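Local coordinates for protein putative aminooxidase (Propionibacterium acnes, PDB 2BA9) that isomerises polyunsaturated fatty acid to give conjugated linoleic acid and carries bound flavin-adenine dinucleotide, at residues Ile3-Ser7 with Ala28-Asp32; Met23-Gln27 with Glu72-Arg76; Lys80-Leu86 with Leu198-Ala202; Arg231-Val236 with Arg394-Tyr398. All coordinates share one frame; numbering follows the deposited sequence.

Overall arrangement
From the N terminus, contact 1 closes first, bringing I3-S7, just before strand 9-12, against the loop that leaves helix 16-28. Contact 2 opens inside that span, on the last turns of the same helix, and closes on helix 68-77, so contacts 1 and 2 cross; F30 N lies 2.9 Å from L25 O where they meet. Contact 3 follows in series, tying the loop after helix 68-77 to the loop before helix 204-215, and M74 packs on V81, W199 and W201. Contact 4 closes the longest span, joining a turn before strand 236-240 to edge strand 396-398 of the parallel sheet. It touches contact 1 through I3 and F397; its centre is about 41 Å from that of contact 3.

Contact 1: Ile3-Ser7 with Ala28-Asp32; sequences ISKDS and AGFHD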
# COMPACT_ATOMS: atom_id res chain seq x y z
N ILE A 3 4.95 -25.81 -11.64
CA ILE A 3 4.69 -26.56 -10.41
C ILE A 3 3.58 -27.58 -10.69
O ILE A 3 2.68 -27.32 -11.47
CB ILE A 3 4.21 -25.60 -9.26
CG1 ILE A 3 5.19 -24.43 -9.04
CG2 ILE A 3 3.98 -26.36 -7.97
CD1 ILE A 3 6.61 -24.82 -8.73
N SER A 4 3.66 -28.74 -10.05
CA SER A 4 2.61 -29.76 -10.14
C SER A 4 1.36 -29.34 -9.34
O SER A 4 1.47 -28.73 -8.29
CB SER A 4 3.15 -31.11 -9.63
OG SER A 4 2.13 -32.08 -9.51
N LYS A 5 0.18 -29.68 -9.86
CA LYS A 5 -1.10 -29.30 -9.20
C LYS A 5 -1.33 -30.04 -7.89
O LYS A 5 -2.13 -29.59 -7.05
CB LYS A 5 -2.31 -29.56 -10.11
CG LYS A 5 -2.21 -29.03 -11.53
CD LYS A 5 -2.19 -27.53 -11.57
CE LYS A 5 -2.00 -27.02 -12.99
NZ LYS A 5 -3.24 -27.21 -13.78
N ASP A 6 -0.65 -31.17 -7.71
CA ASP A 6 -0.67 -31.89 -6.43
C ASP A 6 0.32 -31.29 -5.42
O ASP A 6 0.57 -31.87 -4.36
CB ASP A 6 -0.44 -33.40 -6.64
CG ASP A 6 1.03 -33.77 -6.88
OD1 ASP A 6 1.85 -32.89 -7.23
OD2 ASP A 6 1.35 -34.97 -6.72
N SER A 7 0.90 -30.14 -5.75
CA SER A 7 1.78 -29.47 -4.81
C SER A 7 0.95 -28.91 -3.67
O SER A 7 -0.12 -28.30 -3.89
CB SER A 7 2.58 -28.36 -5.49
OG SER A 7 3.49 -28.91 -6.44
N ALA A 28 -6.37 -21.60 -11.43
CA ALA A 28 -5.42 -22.28 -12.32
C ALA A 28 -5.40 -23.80 -12.11
O ALA A 28 -4.71 -24.52 -12.84
CB ALA A 28 -4.01 -21.72 -12.12
N GLY A 29 -6.15 -24.28 -11.13
CA GLY A 29 -6.27 -25.72 -10.88
C GLY A 29 -5.36 -26.24 -9.78
O GLY A 29 -5.14 -27.44 -9.67
N PHE A 30 -4.85 -25.33 -8.96
CA PHE A 30 -4.05 -25.70 -7.79
C PHE A 30 -4.97 -25.67 -6.55
O PHE A 30 -5.21 -24.60 -5.95
CB PHE A 30 -2.86 -24.73 -7.63
CG PHE A 30 -1.79 -24.89 -8.69
CD1 PHE A 30 -0.68 -25.70 -8.46
CD2 PHE A 30 -1.88 -24.21 -9.90
CE1 PHE A 30 0.31 -25.84 -9.42
CE2 PHE A 30 -0.88 -24.34 -10.89
CZ PHE A 30 0.21 -25.15 -10.64
N HIS A 31 -5.47 -26.84 -6.15
CA HIS A 31 -6.48 -26.94 -5.07
C HIS A 31 -5.97 -27.30 -3.67
O HIS A 31 -6.74 -27.31 -2.70
CB HIS A 31 -7.53 -27.99 -5.44
CG HIS A 31 -8.18 -27.75 -6.76
ND1 HIS A 31 -9.13 -26.77 -6.95
CD2 HIS A 31 -8.03 -28.37 -7.95
CE1 HIS A 31 -9.54 -26.79 -8.21
NE2 HIS A 31 -8.89 -27.76 -8.84
N ASP A 32 -4.69 -27.62 -3.56
CA ASP A 32 -4.09 -27.99 -2.28
C ASP A 32 -3.23 -26.82 -1.78
O ASP A 32 -2.02 -26.91 -1.67
CB ASP A 32 -3.26 -29.27 -2.43
CG ASP A 32 -2.83 -29.86 -1.11
OD1 ASP A 32 -2.97 -29.20 -0.05
OD2 ASP A 32 -2.34 -31.01 -1.14
O HOH W 1 -2.35 -27.58 -5.10
O HOH W 2 -1.87 -32.63 -3.20
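At the edge of the Rossmann-type nucleotide-binding fold, the lead-in to its first strand meets the end of its first helix, and K5 lies across F30 at about a right angle. The CD methylene of K5 sits over the middle of the F30 ring, 3.4 Å from its centroid and 11° off the normal, a close CH-pi contact. Two bends in the lysine chain do the rest: the one at chi2 (-66°) folds it across the ring, and the one at chi4 (73°) turns NZ to A28 O, 3.2 Å away and in the carbonyl plane. I3 O and S4 O approach the ring at its rim; S4 O is 3.3 Å from F30 CE1. Beside them I3 CB rests 3.9 Å from the same CE1.

G29 ends helix 16-28, its phi positive and the paired backbone bonds of a Schellman motif closing the final turn. The lysine ammonium, on a carbonyl at the C-terminal end of that helix, is placed where the helix dipole would probably suit its charge. The chain then passes through F30 into strand 33-36, the second strand of a beta-alpha-beta crossover that runs from strand 9-12 through helix 16-28.

In the other segment, S4-S7 form a type I beta turn, and S4 O takes both S7 N and S7 OG from the same face of its plane. One water donates to K5 O and S7 O and accepts from D32 N, the S7 leg being 2.6 Å from water to S7 O. A second water joins D6 O to D32 OD2, while on the next residue back H31 ND1 bonds E217.

Contact 2: Met23-Gln27 with Glu72-Arg76; sequences MYLEQ and EIMDR
E72 OE1 is gripped twice: Y24 OH donates to it across 2.5 Å, and a water that also takes the amide of Q27 NE2 donates to it. The hydroxyl comes from above the carboxylate plane, 46° out of it, whereas the carboxylate oxygen lies near the plane of the Y24 ring, at its edge. Ring and carboxylate are turned steeply against each other.

R76 reaches back the other way with its chain stretched from CG to NE, its CG anti to the backbone N (chi1 -164°), and spreads its guanidinium edge to two partners. NH2 makes a salt bridge to E26 OE2 at 2.9 Å, and NH1 donates to Q27 OE1 at 3.0 Å, both acceptors close to the guanidinium plane. A further water spans R76 NH1 and E26 OE2, while R76 NE goes to T215. These bonds bring together helix 16-28, the first helix of the nucleotide-binding fold, and helix 68-77, whose short segments cross at 70° with axes 12.8 Å apart. Such a wide gap leaves the work to long side chains.

M23 fills the inner side, extended, with its SD 4.0 Å from I73 CG1. M23 and R76 run past each other in opposite directions, M23 CG 3.9 Å from R76 CD. L212 of helix 204-215 touches M23, I73 and R76. The carboxylate of E26 is fixed at its far oxygen too, OE1 taking Y33 OH and E217 N.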
# COMPACT_ATOMS: atom_id res chain seq x y z
N MET A 23 -6.93 -17.29 -4.47
CA MET A 23 -7.92 -17.17 -5.57
C MET A 23 -7.37 -17.62 -6.91
O MET A 23 -8.00 -18.39 -7.61
CB MET A 23 -8.38 -15.72 -5.72
CG MET A 23 -9.25 -15.44 -6.95
SD MET A 23 -9.66 -13.70 -7.12
CE MET A 23 -10.23 -13.59 -8.81
N TYR A 24 -6.20 -17.10 -7.27
CA TYR A 24 -5.68 -17.34 -8.63
C TYR A 24 -4.99 -18.69 -8.78
O TYR A 24 -4.94 -19.24 -9.89
CB TYR A 24 -4.78 -16.18 -9.08
CG TYR A 24 -5.60 -14.96 -9.44
CD1 TYR A 24 -6.37 -14.92 -10.61
CD2 TYR A 24 -5.64 -13.85 -8.61
CE1 TYR A 24 -7.16 -13.80 -10.92
CE2 TYR A 24 -6.42 -12.74 -8.91
CZ TYR A 24 -7.17 -12.71 -10.05
OH TYR A 24 -7.92 -11.59 -10.31
N LEU A 25 -4.48 -19.23 -7.68
CA LEU A 25 -3.98 -20.60 -7.69
C LEU A 25 -5.16 -21.55 -7.89
O LEU A 25 -5.13 -22.42 -8.77
CB LEU A 25 -3.20 -20.93 -6.40
CG LEU A 25 -1.74 -20.45 -6.41
CD1 LEU A 25 -1.13 -20.41 -5.01
CD2 LEU A 25 -0.90 -21.33 -7.34
N GLU A 26 -6.21 -21.36 -7.08
CA GLU A 26 -7.42 -22.15 -7.19
C GLU A 26 -7.90 -22.18 -8.64
O GLU A 26 -8.12 -23.25 -9.21
CB GLU A 26 -8.52 -21.59 -6.29
CG GLU A 26 -9.72 -22.51 -6.13
CD GLU A 26 -10.77 -21.93 -5.21
OE1 GLU A 26 -10.47 -21.72 -4.03
OE2 GLU A 26 -11.90 -21.70 -5.68
N GLN A 27 -8.02 -20.99 -9.24
CA GLN A 27 -8.54 -20.84 -10.61
C GLN A 27 -7.66 -21.46 -11.71
O GLN A 27 -8.17 -21.83 -12.77
CB GLN A 27 -8.81 -19.36 -10.91
CG GLN A 27 -10.00 -18.81 -10.12
CD GLN A 27 -10.27 -17.33 -10.37
OE1 GLN A 27 -11.30 -16.82 -9.95
NE2 GLN A 27 -9.36 -16.66 -11.05
N GLU A 72 -11.83 -7.98 -10.97
CA GLU A 72 -11.95 -9.45 -11.05
C GLU A 72 -12.35 -10.09 -9.71
O GLU A 72 -13.12 -11.07 -9.67
CB GLU A 72 -10.65 -10.08 -11.53
CG GLU A 72 -10.47 -10.10 -13.03
CD GLU A 72 -9.15 -10.71 -13.42
OE1 GLU A 72 -8.69 -11.65 -12.74
OE2 GLU A 72 -8.55 -10.23 -14.40
N ILE A 73 -11.82 -9.52 -8.63
CA ILE A 73 -12.12 -9.95 -7.28
C ILE A 73 -13.58 -9.67 -6.95
O ILE A 73 -14.26 -10.55 -6.43
CB ILE A 73 -11.18 -9.29 -6.22
CG1 ILE A 73 -9.74 -9.78 -6.39
CG2 ILE A 73 -11.66 -9.59 -4.80
CD1 ILE A 73 -8.73 -9.09 -5.48
N MET A 74 -14.06 -8.46 -7.25
CA MET A 74 -15.48 -8.12 -7.04
C MET A 74 -16.44 -9.01 -7.86
O MET A 74 -17.54 -9.34 -7.40
CB MET A 74 -15.76 -6.63 -7.35
CG MET A 74 -15.09 -5.64 -6.39
SD MET A 74 -15.65 -3.93 -6.63
CE MET A 74 -14.60 -3.41 -7.98
N ASP A 75 -16.04 -9.39 -9.08
CA ASP A 75 -16.85 -10.27 -9.92
C ASP A 75 -17.08 -11.60 -9.20
O ASP A 75 -18.17 -12.18 -9.24
CB ASP A 75 -16.18 -10.59 -11.26
CG ASP A 75 -16.00 -9.39 -12.17
OD1 ASP A 75 -16.67 -8.35 -11.97
OD2 ASP A 75 -15.18 -9.51 -13.10
N ARG A 76 -16.02 -12.07 -8.55
CA ARG A 76 -16.05 -13.33 -7.82
C ARG A 76 -16.89 -13.27 -6.54
O ARG A 76 -17.56 -14.24 -6.17
CB ARG A 76 -14.62 -13.76 -7.48
CG ARG A 76 -14.51 -15.20 -7.08
CD ARG A 76 -13.10 -15.60 -6.78
NE ARG A 76 -13.10 -16.78 -5.93
CZ ARG A 76 -12.79 -18.01 -6.31
NH1 ARG A 76 -12.40 -18.30 -7.55
NH2 ARG A 76 -12.87 -18.98 -5.40
O HOH W 3 -12.18 -21.26 -8.24
O HOH W 4 -10.48 -13.90 -12.30

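Contact 3: Lys80-Leu86 with Leu198-Ala202; sequences KVDGPKL and LWTWA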
# COMPACT_ATOMS: atom_id res chain seq x y z
N LYS A 80 -19.79 -4.55 -4.91
CA LYS A 80 -19.95 -3.43 -5.82
C LYS A 80 -19.25 -2.22 -5.23
O LYS A 80 -19.13 -2.09 -4.01
CB LYS A 80 -21.43 -3.07 -6.03
CG LYS A 80 -22.36 -4.25 -6.28
CD LYS A 80 -22.12 -4.88 -7.64
CE LYS A 80 -23.14 -5.96 -7.95
NZ LYS A 80 -22.83 -6.63 -9.26
N VAL A 81 -18.83 -1.33 -6.12
CA VAL A 81 -18.33 -0.02 -5.72
C VAL A 81 -19.55 0.81 -5.30
O VAL A 81 -20.28 1.32 -6.15
CB VAL A 81 -17.55 0.65 -6.88
CG1 VAL A 81 -17.09 2.07 -6.49
CG2 VAL A 81 -16.36 -0.20 -7.28
N ASP A 82 -19.79 0.93 -3.99
CA ASP A 82 -21.02 1.55 -3.48
C ASP A 82 -20.81 2.51 -2.31
O ASP A 82 -21.75 2.83 -1.61
CB ASP A 82 -22.04 0.46 -3.11
CG ASP A 82 -21.50 -0.56 -2.08
OD1 ASP A 82 -20.40 -0.34 -1.51
OD2 ASP A 82 -22.17 -1.59 -1.84
N GLY A 83 -19.58 2.98 -2.11
CA GLY A 83 -19.26 3.85 -0.98
C GLY A 83 -19.60 5.32 -1.21
O GLY A 83 -19.99 5.72 -2.32
N PRO A 84 -19.46 6.15 -0.17
CA PRO A 84 -19.76 7.57 -0.36
C PRO A 84 -18.71 8.25 -1.24
O PRO A 84 -17.52 7.91 -1.18
CB PRO A 84 -19.76 8.14 1.07
CG PRO A 84 -19.28 7.06 1.99
CD PRO A 84 -19.00 5.82 1.19
N LYS A 85 -19.17 9.18 -2.07
CA LYS A 85 -18.31 9.88 -3.03
C LYS A 85 -17.23 10.63 -2.27
O LYS A 85 -17.47 11.15 -1.18
CB LYS A 85 -19.15 10.84 -3.89
CG LYS A 85 -18.44 11.37 -5.15
CD LYS A 85 -19.29 12.40 -5.91
CE LYS A 85 -18.82 12.59 -7.37
NZ LYS A 85 -19.39 11.56 -8.32
N LEU A 86 -16.02 10.66 -2.83
CA LEU A 86 -14.90 11.38 -2.23
C LEU A 86 -14.82 12.81 -2.76
O LEU A 86 -15.05 13.06 -3.92
CB LEU A 86 -13.60 10.64 -2.50
CG LEU A 86 -13.42 9.43 -1.59
CD1 LEU A 86 -12.42 8.49 -2.18
CD2 LEU A 86 -13.03 9.85 -0.18
N LEU A 198 -12.95 8.00 -8.33
CA LEU A 198 -12.39 7.15 -7.27
C LEU A 198 -13.42 6.19 -6.67
O LEU A 198 -14.53 6.60 -6.32
CB LEU A 198 -11.80 8.03 -6.17
CG LEU A 198 -10.59 8.87 -6.56
CD1 LEU A 198 -10.40 10.04 -5.60
CD2 LEU A 198 -9.35 8.01 -6.61
N TRP A 199 -13.04 4.92 -6.52
CA TRP A 199 -13.91 3.93 -5.88
C TRP A 199 -13.79 3.97 -4.36
O TRP A 199 -12.70 4.12 -3.81
CB TRP A 199 -13.54 2.51 -6.32
CG TRP A 199 -13.65 2.21 -7.76
CD1 TRP A 199 -14.26 2.95 -8.72
CD2 TRP A 199 -13.15 1.04 -8.41
NE1 TRP A 199 -14.17 2.32 -9.93
CE2 TRP A 199 -13.49 1.14 -9.77
CE3 TRP A 199 -12.45 -0.09 -7.97
CZ2 TRP A 199 -13.16 0.16 -10.69
CZ3 TRP A 199 -12.12 -1.06 -8.88
CH2 TRP A 199 -12.47 -0.94 -10.23
N THR A 200 -14.93 3.82 -3.70
CA THR A 200 -15.00 3.58 -2.26
C THR A 200 -16.07 2.53 -2.03
O THR A 200 -16.89 2.26 -2.92
CB THR A 200 -15.39 4.84 -1.44
OG1 THR A 200 -16.71 5.27 -1.78
CG2 THR A 200 -14.40 5.98 -1.67
N TRP A 201 -16.08 1.97 -0.83
CA TRP A 201 -16.99 0.88 -0.49
C TRP A 201 -17.73 1.22 0.80
O TRP A 201 -17.09 1.56 1.80
CB TRP A 201 -16.18 -0.42 -0.35
CG TRP A 201 -15.61 -0.86 -1.67
CD1 TRP A 201 -16.19 -1.70 -2.57
CD2 TRP A 201 -14.38 -0.45 -2.26
NE1 TRP A 201 -15.39 -1.86 -3.66
CE2 TRP A 201 -14.27 -1.10 -3.50
CE3 TRP A 201 -13.34 0.39 -1.84
CZ2 TRP A 201 -13.17 -0.93 -4.35
CZ3 TRP A 201 -12.25 0.56 -2.69
CH2 TRP A 201 -12.17 -0.10 -3.92
N ALA A 202 -19.06 1.14 0.76
CA ALA A 202 -19.92 1.42 1.94
C ALA A 202 -19.55 0.57 3.14
O ALA A 202 -19.47 1.07 4.27
CB ALA A 202 -21.41 1.20 1.61
O HOH W 5 -15.62 8.79 -4.88
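V81 lies over one face of the W199 indole, its CG2 3.8 Å from the centroid of the five-membered ring in a CH-pi contact. V81 CG1, anti to the backbone N (chi1 177°), lies 3.6 Å from W199 CB. The W201 indole is met obliquely, K80 O coming to 3.3 Å from W201 CD1, and M74 of helix 68-77 packs against both tryptophans.

Next to the rings the backbones close in: G83, with no side chain, brings its CA to 3.8 Å from W201 CA. G83 N donates to T200 O, and A202 N to D82 OD1 at 3.0 Å, so the two loops are stitched just before helix 204-215 begins. They join the run from helix 68-77 to strand 88-91 of the mixed sheet with the start of helix 204-215, and the side chain of W201 lies about 7 Å from the bound FAD.

T200 makes a polar contact through OG1 and an apolar one through CG2. Its OG1 sits between the backbone N and the carbonyl carbon (chi1 64°) and donates to P84 O at 2.8 Å, from above the carbonyl plane. Its CG2 is pressed unusually hard on L86 CD1, at 3.2 Å, while a water bridges L86 N and L198 O.

Contact 4: Arg231-Val236 with Arg394-Tyr398; sequences REDGKV and RNTFY
R231 leads the contact, and its carbonyl O is taken side-on by R394, NE and NH2 each donating from 3.1 Å. NE comes in the carbonyl plane, NH2 from well above it. Here the type I' beta turn E232-K235, which links strands 226-230 and 236-240, is laid on the start of strand 396-398, the outer strand of the parallel sheet in the nucleotide-binding fold.

The side chain of R231 goes the other way: bent at chi3 (-64°), it sends NH2 almost straight to T396 OG1 at 3.1 Å, with the hydroxyl oxygen in the guanidinium plane. That hydroxyl in turn donates to R394 O. R394 NH1 lies above one face of the R231 guanidinium, toward its rim, with the planes 36° apart; D264 forms salt bridges with both arginines, and E269 takes R231 as well, so the charges are gathered round acids.

Within the turn, G234 O stands 2.7 Å from N395 ND2, though at an angle too poor for a hydrogen bond. K235 N closes the turn onto E232 O at 2.9 Å. V236, first residue of the next strand, turns its CG2 to the backbone opposite, 4.3 Å from N395 O.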
# COMPACT_ATOMS: atom_id res chain seq x y z
N ARG A 231 13.63 -25.30 5.29
CA ARG A 231 13.41 -25.72 3.91
C ARG A 231 14.51 -26.65 3.44
O ARG A 231 15.36 -26.27 2.64
CB ARG A 231 13.32 -24.50 3.00
CG ARG A 231 12.05 -23.71 3.17
CD ARG A 231 12.22 -22.29 2.71
NE ARG A 231 13.22 -21.56 3.51
CZ ARG A 231 13.80 -20.42 3.14
NH1 ARG A 231 14.68 -19.84 3.94
NH2 ARG A 231 13.51 -19.85 1.97
N GLU A 232 14.47 -27.89 3.92
CA GLU A 232 15.45 -28.89 3.55
C GLU A 232 14.81 -30.01 2.74
O GLU A 232 13.59 -30.13 2.68
CB GLU A 232 16.12 -29.48 4.80
CG GLU A 232 16.20 -28.55 6.00
CD GLU A 232 15.08 -28.80 7.01
OE1 GLU A 232 13.96 -28.27 6.82
OE2 GLU A 232 15.32 -29.55 7.98
N ASP A 233 15.66 -30.82 2.10
CA ASP A 233 15.24 -32.03 1.38
C ASP A 233 14.22 -31.75 0.27
O ASP A 233 13.53 -32.67 -0.20
CB ASP A 233 14.67 -33.07 2.36
CG ASP A 233 15.55 -33.29 3.59
OD1 ASP A 233 16.75 -33.60 3.42
OD2 ASP A 233 15.03 -33.14 4.72
N GLY A 234 14.14 -30.49 -0.15
CA GLY A 234 13.21 -30.07 -1.21
C GLY A 234 11.79 -29.82 -0.73
O GLY A 234 10.86 -29.76 -1.54
N LYS A 235 11.62 -29.64 0.58
CA LYS A 235 10.30 -29.42 1.19
C LYS A 235 10.31 -28.20 2.10
O LYS A 235 11.37 -27.68 2.46
CB LYS A 235 9.88 -30.63 2.02
CG LYS A 235 9.90 -31.94 1.27
CD LYS A 235 8.95 -31.94 0.07
CE LYS A 235 9.04 -33.27 -0.68
NZ LYS A 235 10.42 -33.52 -1.20
N VAL A 236 9.11 -27.76 2.47
CA VAL A 236 8.93 -26.66 3.39
C VAL A 236 8.27 -27.17 4.66
O VAL A 236 7.11 -27.59 4.63
CB VAL A 236 8.04 -25.55 2.80
CG1 VAL A 236 7.77 -24.49 3.83
CG2 VAL A 236 8.68 -24.94 1.56
N ARG A 394 14.53 -23.11 -3.44
CA ARG A 394 14.06 -24.00 -2.38
C ARG A 394 12.56 -23.87 -2.21
O ARG A 394 12.05 -23.75 -1.09
CB ARG A 394 14.80 -23.74 -1.08
CG ARG A 394 16.23 -24.27 -1.11
CD ARG A 394 17.11 -23.51 -0.15
NE ARG A 394 16.95 -23.97 1.23
CZ ARG A 394 17.07 -23.21 2.31
NH1 ARG A 394 17.32 -21.91 2.22
NH2 ARG A 394 16.92 -23.74 3.51
N ASN A 395 11.86 -23.87 -3.35
CA ASN A 395 10.40 -23.86 -3.41
C ASN A 395 9.76 -22.70 -2.66
O ASN A 395 8.63 -22.81 -2.17
CB ASN A 395 9.86 -25.19 -2.90
CG ASN A 395 10.49 -26.37 -3.59
OD1 ASN A 395 10.65 -26.37 -4.81
ND2 ASN A 395 10.86 -27.38 -2.82
N THR A 396 10.49 -21.59 -2.58
CA THR A 396 10.02 -20.38 -1.92
C THR A 396 9.83 -19.31 -2.97
O THR A 396 10.73 -19.05 -3.77
CB THR A 396 11.04 -19.88 -0.90
OG1 THR A 396 11.34 -20.93 0.02
CG2 THR A 396 10.49 -18.67 -0.15
N PHE A 397 8.65 -18.68 -2.95
CA PHE A 397 8.34 -17.57 -3.84
C PHE A 397 8.05 -16.32 -3.03
O PHE A 397 7.59 -16.39 -1.89
CB PHE A 397 7.17 -17.94 -4.75
CG PHE A 397 7.47 -19.07 -5.69
CD1 PHE A 397 7.98 -18.82 -6.96
CD2 PHE A 397 7.25 -20.40 -5.30
CE1 PHE A 397 8.25 -19.86 -7.83
CE2 PHE A 397 7.54 -21.44 -6.16
CZ PHE A 397 8.04 -21.17 -7.43
N TYR A 398 8.36 -15.17 -3.63
CA TYR A 398 8.34 -13.86 -2.97
C TYR A 398 7.30 -12.96 -3.61
O TYR A 398 7.30 -12.78 -4.83
CB TYR A 398 9.73 -13.23 -3.05
CG TYR A 398 10.83 -14.17 -2.57
CD1 TYR A 398 10.99 -14.46 -1.22
CD2 TYR A 398 11.70 -14.78 -3.47
CE1 TYR A 398 11.98 -15.34 -0.78
CE2 TYR A 398 12.69 -15.65 -3.03
CZ TYR A 398 12.82 -15.93 -1.69
OH TYR A 398 13.81 -16.78 -1.26